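Ubiquitin-conjugating enzyme-like protein (Leishmania mexicana, PDB 6ZM3) probably acts as a ubiquitin E2 variant of the UEV/UBE2V type, working with a partner ubiquitin-conjugating enzyme in the ubiquitin conjugation pathway. Local coordinates at residues E58-S63 against L132-E137. Numbering follows the deposited sequence.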
ATOM      1  N   GLU B  58     -14.471  -6.213   5.230  1.00 26.47           N
ATOM      2  CA  GLU B  58     -15.075  -5.024   4.635  1.00 28.82           C
ATOM      3  C   GLU B  58     -14.079  -3.868   4.529  1.00 26.65           C
ATOM      4  O   GLU B  58     -13.388  -3.553   5.494  1.00 24.57           O
ATOM      5  CB  GLU B  58     -16.355  -4.554   5.342  1.00 30.55           C
ATOM      6  CG  GLU B  58     -16.159  -4.080   6.770  1.00 37.00           C
ATOM      7  CD  GLU B  58     -17.450  -3.703   7.505  1.00 37.44           C
ATOM      8  OE1 GLU B  58     -17.355  -3.158   8.599  1.00 38.65           O
ATOM      9  OE2 GLU B  58     -18.553  -3.945   6.969  1.00 37.48           O
ATOM     10  N   TYR B  59     -14.053  -3.264   3.332  1.00 27.08           N
ATOM     11  CA  TYR B  59     -13.346  -2.031   2.990  1.00 26.90           C
ATOM     12  C   TYR B  59     -11.824  -2.189   3.060  1.00 26.19           C
ATOM     13  O   TYR B  59     -11.106  -1.220   2.813  1.00 27.56           O
ATOM     14  CB  TYR B  59     -13.869  -0.795   3.736  1.00 27.45           C
ATOM     15  CG  TYR B  59     -15.366  -0.696   3.901  1.00 35.16           C
ATOM     16  CD1 TYR B  59     -16.215  -0.720   2.801  1.00 37.59           C
ATOM     17  CD2 TYR B  59     -15.941  -0.585   5.160  1.00 36.06           C
ATOM     18  CE1 TYR B  59     -17.592  -0.626   2.958  1.00 39.08           C
ATOM     19  CE2 TYR B  59     -17.314  -0.516   5.336  1.00 38.23           C
ATOM     20  CZ  TYR B  59     -18.141  -0.538   4.226  1.00 39.80           C
ATOM     21  OH  TYR B  59     -19.495  -0.476   4.390  1.00 38.21           O
ATOM     22  N   ARG B  60     -11.329  -3.400   3.345  1.00 23.46           N
ATOM     23  CA  ARG B  60      -9.893  -3.604   3.285  1.00 22.02           C
ATOM     24  C   ARG B  60      -9.445  -3.462   1.831  1.00 22.85           C
ATOM     25  O   ARG B  60     -10.053  -4.046   0.920  1.00 22.97           O
ATOM     26  CB  ARG B  60      -9.436  -4.969   3.816  1.00 22.80           C
ATOM     27  CG  ARG B  60      -9.661  -5.167   5.316  1.00 23.48           C
ATOM     28  CD  ARG B  60      -9.336  -6.552   5.822  1.00 25.12           C
ATOM     29  NE  ARG B  60      -9.418  -6.612   7.284  1.00 24.98           N
ATOM     30  CZ  ARG B  60      -8.592  -7.334   8.029  1.00 23.68           C
ATOM     31  NH1 ARG B  60      -7.674  -8.084   7.456  1.00 23.98           N
ATOM     32  NH2 ARG B  60      -8.691  -7.321   9.345  1.00 26.04           N
ATOM     33  N   ILE B  61      -8.317  -2.758   1.631  1.00 20.62           N
ATOM     34  CA  ILE B  61      -7.721  -2.657   0.299  1.00 18.85           C
ATOM     35  C   ILE B  61      -6.758  -3.821   0.123  1.00 20.44           C
ATOM     36  O   ILE B  61      -5.658  -3.799   0.656  1.00 22.82           O
ATOM     37  CB  ILE B  61      -7.051  -1.270   0.093  1.00 20.72           C
ATOM     38  CG1 ILE B  61      -8.118  -0.177   0.170  1.00 19.59           C
ATOM     39  CG2 ILE B  61      -6.334  -1.204  -1.252  1.00 19.22           C
ATOM     40  CD1 ILE B  61      -7.577   1.206   0.428  1.00 21.06           C
ATOM     41  N   LEU B  62      -7.224  -4.903  -0.518  1.00 18.47           N
ATOM     42  CA  LEU B  62      -6.414  -6.105  -0.594  1.00 19.43           C
ATOM     43  C   LEU B  62      -5.675  -6.147  -1.933  1.00 18.14           C
ATOM     44  O   LEU B  62      -6.285  -6.051  -2.997  1.00 18.66           O
ATOM     45  CB  LEU B  62      -7.358  -7.306  -0.399  1.00 18.95           C
ATOM     46  CG  LEU B  62      -8.230  -7.280   0.860  1.00 19.49           C
ATOM     47  CD1 LEU B  62      -9.196  -8.455   0.832  1.00 17.87           C
ATOM     48  CD2 LEU B  62      -7.395  -7.346   2.147  1.00 20.73           C
ATOM     49  N   SER B  63      -4.363  -6.431  -1.894  1.00 17.49           N
ATOM     50  CA  SER B  63      -3.508  -6.433  -3.069  1.00 18.90           C
ATOM     51  C   SER B  63      -3.209  -7.876  -3.473  1.00 20.06           C
ATOM     52  O   SER B  63      -2.990  -8.731  -2.608  1.00 18.71           O
ATOM     53  CB  SER B  63      -2.194  -5.676  -2.851  1.00 18.52           C
ATOM     54  OG  SER B  63      -2.419  -4.253  -2.730  1.00 18.59           O
ATOM     55  N   LEU B 132     -15.273 -15.271   8.689  1.00 30.41           N
ATOM     56  CA  LEU B 132     -13.954 -15.806   8.978  1.00 30.80           C
ATOM     57  C   LEU B 132     -13.116 -14.700   9.614  1.00 31.19           C
ATOM     58  O   LEU B 132     -13.102 -13.572   9.131  1.00 30.80           O
ATOM     59  CB  LEU B 132     -13.328 -16.349   7.686  1.00 35.47           C
ATOM     60  CG  LEU B 132     -14.020 -17.576   7.082  1.00 36.52           C
ATOM     61  CD1 LEU B 132     -13.450 -17.917   5.714  1.00 36.99           C
ATOM     62  CD2 LEU B 132     -13.904 -18.796   7.985  1.00 34.44           C
ATOM     63  N   VAL B 133     -12.474 -15.014  10.746  1.00 31.51           N
ATOM     64  CA  VAL B 133     -11.670 -14.038  11.467  1.00 30.29           C
ATOM     65  C   VAL B 133     -10.476 -13.724  10.572  1.00 29.55           C
ATOM     66  O   VAL B 133      -9.829 -14.649  10.100  1.00 30.92           O
ATOM     67  CB  VAL B 133     -11.193 -14.600  12.819  1.00 31.46           C
ATOM     68  CG1 VAL B 133     -10.046 -13.775  13.414  1.00 30.84           C
ATOM     69  CG2 VAL B 133     -12.354 -14.743  13.798  1.00 30.86           C
ATOM     70  N   GLN B 134     -10.203 -12.434  10.356  1.00 28.72           N
ATOM     71  CA  GLN B 134      -9.124 -12.019   9.467  1.00 32.05           C
ATOM     72  C   GLN B 134      -7.881 -11.657  10.286  1.00 32.33           C
ATOM     73  O   GLN B 134      -7.987 -11.320  11.472  1.00 32.90           O
ATOM     74  CB  GLN B 134      -9.563 -10.775   8.694  1.00 29.83           C
ATOM     75  CG  GLN B 134     -10.562 -11.065   7.578  1.00 31.85           C
ATOM     76  CD  GLN B 134     -10.233 -12.312   6.799  1.00 32.14           C
ATOM     77  OE1 GLN B 134      -9.202 -12.430   6.116  1.00 27.90           O
ATOM     78  NE2 GLN B 134     -11.116 -13.292   6.938  1.00 32.25           N
ATOM     79  N   PRO B 135      -6.663 -11.665   9.692  1.00 32.92           N
ATOM     80  CA  PRO B 135      -5.489 -11.150  10.395  1.00 27.54           C
ATOM     81  C   PRO B 135      -5.661  -9.638  10.511  1.00 31.29           C
ATOM     82  O   PRO B 135      -6.562  -9.043   9.889  1.00 28.13           O
ATOM     83  CB  PRO B 135      -4.307 -11.589   9.516  1.00 32.34           C
ATOM     84  CG  PRO B 135      -4.912 -11.731   8.132  1.00 32.62           C
ATOM     85  CD  PRO B 135      -6.344 -12.188   8.356  1.00 31.31           C
ATOM     86  N   PRO B 136      -4.851  -8.955  11.355  1.00 27.18           N
ATOM     87  CA  PRO B 136      -4.932  -7.500  11.442  1.00 26.22           C
ATOM     88  C   PRO B 136      -4.828  -6.889  10.044  1.00 25.93           C
ATOM     89  O   PRO B 136      -4.118  -7.413   9.165  1.00 25.55           O
ATOM     90  CB  PRO B 136      -3.707  -7.132  12.301  1.00 28.60           C
ATOM     91  CG  PRO B 136      -3.500  -8.364  13.166  1.00 30.00           C
ATOM     92  CD  PRO B 136      -3.842  -9.536  12.259  1.00 31.82           C
ATOM     93  N   GLU B 137      -5.571  -5.798   9.868  1.00 24.60           N
ATOM     94  CA  GLU B 137      -5.617  -5.076   8.610  1.00 26.66           C
ATOM     95  C   GLU B 137      -4.217  -4.563   8.324  1.00 27.17           C
ATOM     96  O   GLU B 137      -3.617  -3.964   9.212  1.00 32.27           O
ATOM     97  CB  GLU B 137      -6.537  -3.864   8.722  1.00 28.27           C
ATOM     98  CG  GLU B 137      -6.780  -3.202   7.364  1.00 28.70           C
ATOM     99  CD  GLU B 137      -7.992  -2.286   7.416  1.00 31.66           C
ATOM    100  OE1 GLU B 137      -8.545  -2.143   8.485  1.00 36.39           O
ATOM    101  OE2 GLU B 137      -8.390  -1.755   6.395  1.00 32.42           O
TER
HETATM  102  O   HOH W   1     -11.392  -1.629   6.272  1.00 30.53           O
HETATM  103  O   HOH W   2      -7.697 -10.066   5.400  1.00 25.78           O
HETATM  104  O   HOH W   3      -6.809  -1.918   3.954  1.00 25.38           O
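With chi1 at -66°, Arg60 sets CG anti to its carbonyl carbon, and the chain then runs extended from CG to NE, carrying the guanidinium to the turn of chain at Gln134-Glu137. Glu137 holds CG anti to its own backbone N (chi1 -171°), and its extended chain slants across Arg60, with the carboxylate beside Arg60 CG. The guanidinium grips one atom end-on: both NH1 and NH2 of Arg60 donate to Pro135 O, each at 2.8 Å. That oxygen lies in the guanidinium plane. The bond from NH2 follows the carbonyl direction closely, with a C=O...N angle of 161°.

Each face of the guanidinium has a neighbour near its rim. Gln134 CB sits over one, 3.5 Å from Arg60 NH1. The backbone of Glu137 lies over the other, its N 3.5 Å from Arg60 NH2. Together with the paired bonds, they probably limit rotation of the flat group.

The Glu137 carboxylate makes no salt bridge with Arg60. Its OE2 passes Arg60 CG at 3.8 Å and accepts from two waters. One leads to Glu58 O, the other to Ile61 N. The opposite charges probably still attract weakly.

The Gln134 amide stands nearly perpendicular to the guanidinium. Its NE2 bonds to Leu132 O at 3.0 Å. Its OE1 accepts from Asn86 N and from a water, which in turn takes only a weak bond from Arg60 NH1.

This surface contact ties the C-terminal loop, beyond helix 113-125, to Arg60, the residue just before strand 61-67 in the antiparallel sheet of the UBC fold, shared by E2 enzymes and UEV proteins.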